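Local coordinates for DUF6833 domain-containing protein (Pseudomonas phage LUZ7, PDB 3PF6), which is of unknown function, a small helical phage protein of the DUF6833 family that assembles from two copies in the crystal, at residues A25-A29 with F41-M46. Numbering follows the deposited sequence.
Sequences ALEEA and FMRALM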
ATOM      1  N   ALA A  25      -8.337  -2.399  -5.159  1.00  9.74           N
ATOM      2  CA  ALA A  25      -6.928  -2.676  -4.855  1.00  9.27           C
ATOM      3  C   ALA A  25      -6.816  -3.489  -3.566  1.00  9.19           C
ATOM      4  O   ALA A  25      -5.978  -4.383  -3.433  1.00 10.97           O
ATOM      5  CB  ALA A  25      -6.141  -1.346  -4.721  1.00  9.02           C
ATOM      6  N   LEU A  26      -7.671  -3.178  -2.585  1.00  9.12           N
ATOM      7  CA  LEU A  26      -7.703  -3.961  -1.359  1.00  8.97           C
ATOM      8  C   LEU A  26      -8.199  -5.381  -1.599  1.00 10.09           C
ATOM      9  O   LEU A  26      -7.588  -6.347  -1.140  1.00 10.78           O
ATOM     10  CB  LEU A  26      -8.555  -3.272  -0.275  1.00  9.78           C
ATOM     11  CG  LEU A  26      -7.962  -1.980   0.294  1.00  9.19           C
ATOM     12  CD1 LEU A  26      -9.033  -1.273   1.125  1.00 12.59           C
ATOM     13  CD2 LEU A  26      -6.670  -2.246   1.085  1.00 12.29           C
ATOM     14  N   GLU A  27      -9.269  -5.505  -2.369  1.00 10.95           N
ATOM     15  CA  GLU A  27      -9.781  -6.831  -2.766  1.00 12.37           C
ATOM     16  C   GLU A  27      -8.689  -7.702  -3.413  1.00 12.42           C
ATOM     17  O   GLU A  27      -8.511  -8.871  -3.080  1.00 13.30           O
ATOM     18  CB  GLU A  27     -10.975  -6.669  -3.714  1.00 14.32           C
ATOM     19  CG  GLU A  27     -12.223  -6.118  -3.028  1.00 17.72           C
ATOM     20  CD  GLU A  27     -13.315  -5.629  -3.975  1.00 25.33           C
ATOM     21  OE1 GLU A  27     -13.146  -5.716  -5.219  1.00 28.67           O
ATOM     22  OE2 GLU A  27     -14.358  -5.154  -3.456  1.00 27.87           O
ATOM     23  N   GLU A  28      -7.946  -7.121  -4.341  1.00 11.29           N
ATOM     24  CA  GLU A  28      -6.929  -7.866  -5.071  1.00 12.55           C
ATOM     25  C   GLU A  28      -5.731  -8.181  -4.195  1.00 12.10           C
ATOM     26  O   GLU A  28      -5.168  -9.261  -4.278  1.00 12.56           O
ATOM     27  CB  GLU A  28      -6.553  -7.120  -6.363  1.00 13.29           C
ATOM     28  CG  GLU A  28      -7.711  -7.059  -7.330  1.00 15.63           C
ATOM     29  CD  GLU A  28      -8.059  -8.416  -7.937  1.00 19.85           C
ATOM     30  OE1 GLU A  28      -7.143  -9.233  -8.163  1.00 22.40           O
ATOM     31  OE2 GLU A  28      -9.257  -8.658  -8.215  1.00 25.36           O
ATOM     32  N   ALA A  29      -5.336  -7.263  -3.329  1.00 10.65           N
ATOM     33  CA  ALA A  29      -4.296  -7.555  -2.379  1.00 10.70           C
ATOM     34  C   ALA A  29      -4.709  -8.685  -1.432  1.00 11.28           C
ATOM     35  O   ALA A  29      -3.875  -9.538  -1.078  1.00 11.92           O
ATOM     36  CB  ALA A  29      -3.917  -6.291  -1.602  1.00 10.06           C
ATOM     37  N   PHE A  41      -3.916  -7.259   7.900  1.00 11.65           N
ATOM     38  CA  PHE A  41      -4.014  -6.853   6.501  1.00 10.50           C
ATOM     39  C   PHE A  41      -4.256  -5.345   6.402  1.00 10.92           C
ATOM     40  O   PHE A  41      -3.569  -4.637   5.665  1.00 10.58           O
ATOM     41  CB  PHE A  41      -5.130  -7.634   5.805  1.00 11.41           C
ATOM     42  CG  PHE A  41      -5.322  -7.254   4.379  1.00 10.66           C
ATOM     43  CD1 PHE A  41      -4.488  -7.774   3.400  1.00 12.51           C
ATOM     44  CD2 PHE A  41      -6.341  -6.372   4.009  1.00 11.61           C
ATOM     45  CE1 PHE A  41      -4.657  -7.415   2.069  1.00 12.86           C
ATOM     46  CE2 PHE A  41      -6.523  -6.010   2.667  1.00 13.11           C
ATOM     47  CZ  PHE A  41      -5.670  -6.523   1.707  1.00 12.59           C
HETATM   48  N   MSE A  42      -5.249  -4.847   7.151  1.00 10.31           N
HETATM   49  CA  MSE A  42      -5.517  -3.418   7.074  1.00 10.71           C
HETATM   50  C   MSE A  42      -4.384  -2.601   7.662  1.00 10.35           C
HETATM   51  O   MSE A  42      -4.106  -1.502   7.183  1.00 10.24           O
HETATM   52  CB  MSE A  42      -6.854  -3.062   7.752  1.00 12.46           C
HETATM   53  CG  MSE A  42      -8.047  -3.629   7.031  1.00 15.10           C
HETATM   54 SE   MSE A  42      -8.244  -2.956   5.198  0.90 15.56          SE
HETATM   55  CE  MSE A  42      -9.050  -1.232   5.599  1.00 17.23           C
ATOM     56  N   ARG A  43      -3.725  -3.117   8.697  1.00  9.55           N
ATOM     57  CA  ARG A  43      -2.613  -2.375   9.278  1.00  9.54           C
ATOM     58  C   ARG A  43      -1.505  -2.186   8.232  1.00  8.83           C
ATOM     59  O   ARG A  43      -0.943  -1.095   8.107  1.00  9.07           O
ATOM     60  CB  ARG A  43      -2.078  -3.046  10.538  1.00  9.89           C
ATOM     61  CG  ARG A  43      -1.028  -2.244  11.280  1.00 11.66           C
ATOM     62  CD  ARG A  43      -0.703  -2.860  12.616  1.00 14.14           C
ATOM     63  NE  ARG A  43       0.185  -2.011  13.422  1.00 16.64           N
ATOM     64  CZ  ARG A  43      -0.219  -0.917  14.075  1.00 17.82           C
ATOM     65  NH1 ARG A  43      -1.485  -0.533  14.042  1.00 19.06           N
ATOM     66  NH2 ARG A  43       0.657  -0.215  14.765  1.00 22.79           N
ATOM     67  N   ALA A  44      -1.251  -3.249   7.466  1.00  8.91           N
ATOM     68  CA  ALA A  44      -0.216  -3.235   6.431  1.00  8.07           C
ATOM     69  C   ALA A  44      -0.615  -2.298   5.291  1.00  8.94           C
ATOM     70  O   ALA A  44       0.140  -1.396   4.894  1.00  8.64           O
ATOM     71  CB  ALA A  44       0.037  -4.653   5.910  1.00  8.77           C
ATOM     72  N   LEU A  45      -1.813  -2.495   4.777  1.00  8.89           N
ATOM     73  CA  LEU A  45      -2.260  -1.706   3.625  1.00  8.72           C
ATOM     74  C   LEU A  45      -2.581  -0.248   3.953  1.00  8.83           C
ATOM     75  O   LEU A  45      -2.194   0.652   3.207  1.00  8.44           O
ATOM     76  CB  LEU A  45      -3.440  -2.392   2.906  1.00  9.83           C
ATOM     77  CG  LEU A  45      -3.120  -3.430   1.834  1.00  9.25           C
ATOM     78  CD1 LEU A  45      -2.539  -2.796   0.592  1.00 10.85           C
ATOM     79  CD2 LEU A  45      -2.129  -4.513   2.405  1.00  9.80           C
HETATM   80  N   MSE A  46      -3.264  -0.014   5.076  1.00  8.21           N
HETATM   81  CA  MSE A  46      -3.575   1.370   5.470  1.00  8.18           C
HETATM   82  C   MSE A  46      -2.371   2.127   5.994  1.00  8.30           C
HETATM   83  O   MSE A  46      -2.300   3.349   5.847  1.00  9.27           O
HETATM   84  CB  MSE A  46      -4.738   1.420   6.469  1.00  9.80           C
HETATM   85  CG  MSE A  46      -6.014   0.900   5.921  1.00 10.33           C
HETATM   86 SE   MSE A  46      -6.782   2.066   4.583  0.88 12.37          SE
HETATM   87  CE  MSE A  46      -6.297   1.052   3.122  1.00 13.06           C
TER
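The ring of F41 reaches from helix 38-58 to the backbone of helix 22-32, with one face lying under its own helix neighbour L45, whose CD2 sits 3.9 Å above the ring plane and offset toward the rim. The backbone atoms L26 O and A29 C lie oblique to the ring, at its CZ and CE1 end: F41 CZ approaches L26 O to 3.4 Å, and F41 CE1 comes within 3.7 Å of A29 C. With CG anti to the backbone N (chi1 178°), F41 extends toward the other helix, where CZ also meets the A29 methyl, CB, at 3.8 Å.

L26 provides most of the apolar surface from helix 22-32. The L26 and L45 side chains run past each other in opposite directions, with L26 CD2 3.7 Å from L45 CB; CD2 also touches F41 CE2. The selenomethionine M46 crosses L26 at about a right angle; its chain bends at chi2 and chi3, and its CE methyl lies 3.9 Å from L26 CD2 and near CD1 as well. The selenium of M42, a second selenomethionine, approaches L26 CD2 more loosely, at 4.5 Å.

No hydrogen bond joins the segments, so apolar packing carries this largely buried contact. M42 and M46 also pack on Y16 of the second subunit, and A25 on Y48 of that subunit, which places the contact beside the dimer interface. F41 and L26 span the 11.6 Å between the short segment axes, while A29 offers only its methyl and backbone. Consecutive helices joined by a short loop and packed obliquely, at 126°, form a helix-loop-helix pair in this small dimeric protein.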